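Local coordinates for oxalate biosynthetic component 1 (Burkholderia thailandensis, PDB 5IKY), which is a bifunctional enzyme of quorum sensing-dependent oxalate production that combines serine hydrolase and lyase activities, at residues A[990-995]-A[1054-1059]. Numbering follows the deposited sequence.
Sequences VDVTAF and TGVFLL
With CG1 anti to the backbone N (chi1 -179°), V1056 holds that methyl on the A994 side, 4.0 Å from CG1 to the CB of A994, while CG2 lies beside its own backbone N. L1058, whose CG is turned to the side of its backbone N (chi1 -52°), brings that CG to within 3.8 Å of A994 CB. The small side chain of A994 thus sits against two branched residues of the other segment and also meets the backbone at F1057 CA. Farther back, the CG1 methyls of V992 and V1056 touch more loosely, at 4.3 Å.

One backbone hydrogen bond joins the segments: F995 N donates to V1056 O at 2.7 Å and is fairly straight (159° at the hydrogen). The same oxygen receives a CA-H...O contact from A994 CA at 3.2 Å, so two neighbouring residues close on one carbonyl. The F995 ring packs on I1011, and of its side chain the CB stays by the V1056 carbonyl.

The contact lies at the C-terminal ends of the adjacent parallel strands 988-992 and 1049-1054, where their chains leave the mixed sheet of the alpha/beta-hydrolase domain. N996 OD1 adds a bond to L1058 N, and Y1074 of helix 1071-1076 bonds A994 N through its hydroxyl. The rings of Y1032 and F1057 stack. The V1056 carbonyl is therefore buried among apolar groups with its polarity met chiefly by the N-H of F995, the A994 CA-H contact being secondary, while the methyls around A994 join the two strand exits by apolar packing.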
ATOM      1  N   VAL A 990      18.085 -16.567 -13.867  1.00 85.34           N
ATOM      2  CA  VAL A 990      16.664 -16.255 -13.938  1.00 80.06           C
ATOM      3  C   VAL A 990      16.194 -15.954 -12.520  1.00 85.17           C
ATOM      4  O   VAL A 990      16.211 -16.829 -11.654  1.00 88.17           O
ATOM      5  CB  VAL A 990      15.838 -17.405 -14.541  1.00 75.67           C
ATOM      6  CG1 VAL A 990      14.350 -17.134 -14.367  1.00 71.57           C
ATOM      7  CG2 VAL A 990      16.185 -17.597 -16.009  1.00 72.10           C
ATOM      8  N   ASP A 991      15.788 -14.713 -12.282  1.00 76.17           N
ATOM      9  CA  ASP A 991      15.510 -14.253 -10.926  1.00 67.14           C
ATOM     10  C   ASP A 991      14.018 -14.069 -10.659  1.00 70.11           C
ATOM     11  O   ASP A 991      13.356 -13.247 -11.294  1.00 74.28           O
ATOM     12  CB  ASP A 991      16.263 -12.944 -10.660  1.00 68.05           C
ATOM     13  CG  ASP A 991      16.026 -12.404  -9.261  1.00 71.15           C
ATOM     14  OD1 ASP A 991      15.712 -13.196  -8.347  1.00 78.20           O
ATOM     15  OD2 ASP A 991      16.164 -11.179  -9.076  1.00 76.97           O
ATOM     16  N   VAL A 992      13.501 -14.836  -9.705  1.00 69.67           N
ATOM     17  CA  VAL A 992      12.099 -14.745  -9.316  1.00 71.59           C
ATOM     18  C   VAL A 992      11.971 -14.334  -7.850  1.00 74.08           C
ATOM     19  O   VAL A 992      12.086 -15.167  -6.951  1.00 71.54           O
ATOM     20  CB  VAL A 992      11.363 -16.082  -9.532  1.00 74.40           C
ATOM     21  CG1 VAL A 992       9.876 -15.919  -9.249  1.00 67.28           C
ATOM     22  CG2 VAL A 992      11.595 -16.599 -10.945  1.00 61.24           C
ATOM     23  N   THR A 993      11.736 -13.048  -7.611  1.00 72.62           N
ATOM     24  CA  THR A 993      11.607 -12.543  -6.248  1.00 80.41           C
ATOM     25  C   THR A 993      10.288 -11.795  -6.062  1.00 79.60           C
ATOM     26  O   THR A 993       9.896 -10.986  -6.904  1.00 67.16           O
ATOM     27  CB  THR A 993      12.786 -11.621  -5.877  1.00 80.49           C
ATOM     28  OG1 THR A 993      14.018 -12.340  -6.020  1.00 68.53           O
ATOM     29  CG2 THR A 993      12.658 -11.130  -4.443  1.00 74.26           C
ATOM     30  N   ALA A 994       9.609 -12.079  -4.955  1.00 70.42           N
ATOM     31  CA  ALA A 994       8.296 -11.505  -4.683  1.00 65.96           C
ATOM     32  C   ALA A 994       8.381 -10.180  -3.926  1.00 72.46           C
ATOM     33  O   ALA A 994       9.301  -9.954  -3.140  1.00 65.10           O
ATOM     34  CB  ALA A 994       7.444 -12.498  -3.908  1.00 56.98           C
ATOM     35  N   PHE A 995       7.405  -9.310  -4.165  1.00 73.97           N
ATOM     36  CA  PHE A 995       7.360  -8.000  -3.527  1.00 72.37           C
ATOM     37  C   PHE A 995       7.151  -8.103  -2.021  1.00 74.75           C
ATOM     38  O   PHE A 995       7.711  -7.322  -1.255  1.00 69.70           O
ATOM     39  CB  PHE A 995       6.255  -7.146  -4.148  1.00 72.53           C
ATOM     40  CG  PHE A 995       5.948  -5.895  -3.377  1.00 82.73           C
ATOM     41  CD1 PHE A 995       6.835  -4.830  -3.375  1.00100.25           C
ATOM     42  CD2 PHE A 995       4.765  -5.777  -2.665  1.00 82.62           C
ATOM     43  CE1 PHE A 995       6.552  -3.673  -2.669  1.00 92.16           C
ATOM     44  CE2 PHE A 995       4.475  -4.624  -1.958  1.00 80.60           C
ATOM     45  CZ  PHE A 995       5.370  -3.571  -1.960  1.00 85.68           C
ATOM     46  N   THR A1054       9.094  -9.153 -12.594  1.00 74.77           N
ATOM     47  CA  THR A1054       8.501  -8.063 -11.828  1.00 86.59           C
ATOM     48  C   THR A1054       7.015  -8.303 -11.586  1.00 87.15           C
ATOM     49  O   THR A1054       6.346  -8.960 -12.383  1.00 78.41           O
ATOM     50  CB  THR A1054       8.685  -6.704 -12.535  1.00 78.91           C
ATOM     51  OG1 THR A1054       7.998  -6.717 -13.793  1.00 92.69           O
ATOM     52  CG2 THR A1054      10.160  -6.418 -12.768  1.00 69.64           C
ATOM     53  N   GLY A1055       6.510  -7.769 -10.478  1.00 80.63           N
ATOM     54  CA  GLY A1055       5.104  -7.893 -10.139  1.00 74.12           C
ATOM     55  C   GLY A1055       4.786  -9.175  -9.398  1.00 84.20           C
ATOM     56  O   GLY A1055       3.630  -9.447  -9.074  1.00 92.09           O
ATOM     57  N   VAL A1056       5.817  -9.969  -9.133  1.00 80.70           N
ATOM     58  CA  VAL A1056       5.647 -11.218  -8.407  1.00 79.75           C
ATOM     59  C   VAL A1056       5.300 -10.944  -6.948  1.00 79.13           C
ATOM     60  O   VAL A1056       5.920 -10.101  -6.300  1.00 74.56           O
ATOM     61  CB  VAL A1056       6.918 -12.094  -8.471  1.00 80.83           C
ATOM     62  CG1 VAL A1056       6.706 -13.403  -7.724  1.00 69.17           C
ATOM     63  CG2 VAL A1056       7.310 -12.360  -9.917  1.00 72.91           C
ATOM     64  N   PHE A1057       4.292 -11.646  -6.442  1.00 77.04           N
ATOM     65  CA  PHE A1057       3.989 -11.623  -5.017  1.00 79.91           C
ATOM     66  C   PHE A1057       3.373 -12.954  -4.608  1.00 78.37           C
ATOM     67  O   PHE A1057       2.891 -13.708  -5.453  1.00 88.03           O
ATOM     68  CB  PHE A1057       3.061 -10.453  -4.664  1.00 78.75           C
ATOM     69  CG  PHE A1057       1.690 -10.551  -5.271  1.00 76.92           C
ATOM     70  CD1 PHE A1057       1.436 -10.034  -6.531  1.00 73.98           C
ATOM     71  CD2 PHE A1057       0.647 -11.141  -4.572  1.00 74.66           C
ATOM     72  CE1 PHE A1057       0.174 -10.117  -7.088  1.00 82.10           C
ATOM     73  CE2 PHE A1057      -0.616 -11.228  -5.125  1.00 78.05           C
ATOM     74  CZ  PHE A1057      -0.853 -10.717  -6.385  1.00 79.96           C
ATOM     75  N   LEU A1058       3.400 -13.247  -3.313  1.00 63.76           N
ATOM     76  CA  LEU A1058       2.915 -14.526  -2.815  1.00 75.20           C
ATOM     77  C   LEU A1058       1.828 -14.338  -1.767  1.00 83.56           C
ATOM     78  O   LEU A1058       2.008 -13.599  -0.799  1.00100.09           O
ATOM     79  CB  LEU A1058       4.067 -15.344  -2.228  1.00 79.62           C
ATOM     80  CG  LEU A1058       5.298 -15.527  -3.118  1.00 76.69           C
ATOM     81  CD1 LEU A1058       6.362 -16.342  -2.397  1.00 73.28           C
ATOM     82  CD2 LEU A1058       4.917 -16.178  -4.439  1.00 72.90           C
ATOM     83  N   LEU A1059       0.701 -15.013  -1.964  1.00 78.78           N
ATOM     84  CA  LEU A1059      -0.394 -14.961  -1.005  1.00 72.80           C
ATOM     85  C   LEU A1059      -0.174 -15.963   0.118  1.00 74.90           C
ATOM     86  O   LEU A1059       0.403 -17.030  -0.095  1.00 78.51           O
ATOM     87  CB  LEU A1059      -1.730 -15.234  -1.698  1.00 74.43           C
ATOM     88  CG  LEU A1059      -2.247 -14.144  -2.642  1.00 82.39           C
ATOM     89  CD1 LEU A1059      -3.635 -14.497  -3.159  1.00 72.65           C
ATOM     90  CD2 LEU A1059      -2.254 -12.787  -1.949  1.00 77.64           C
TER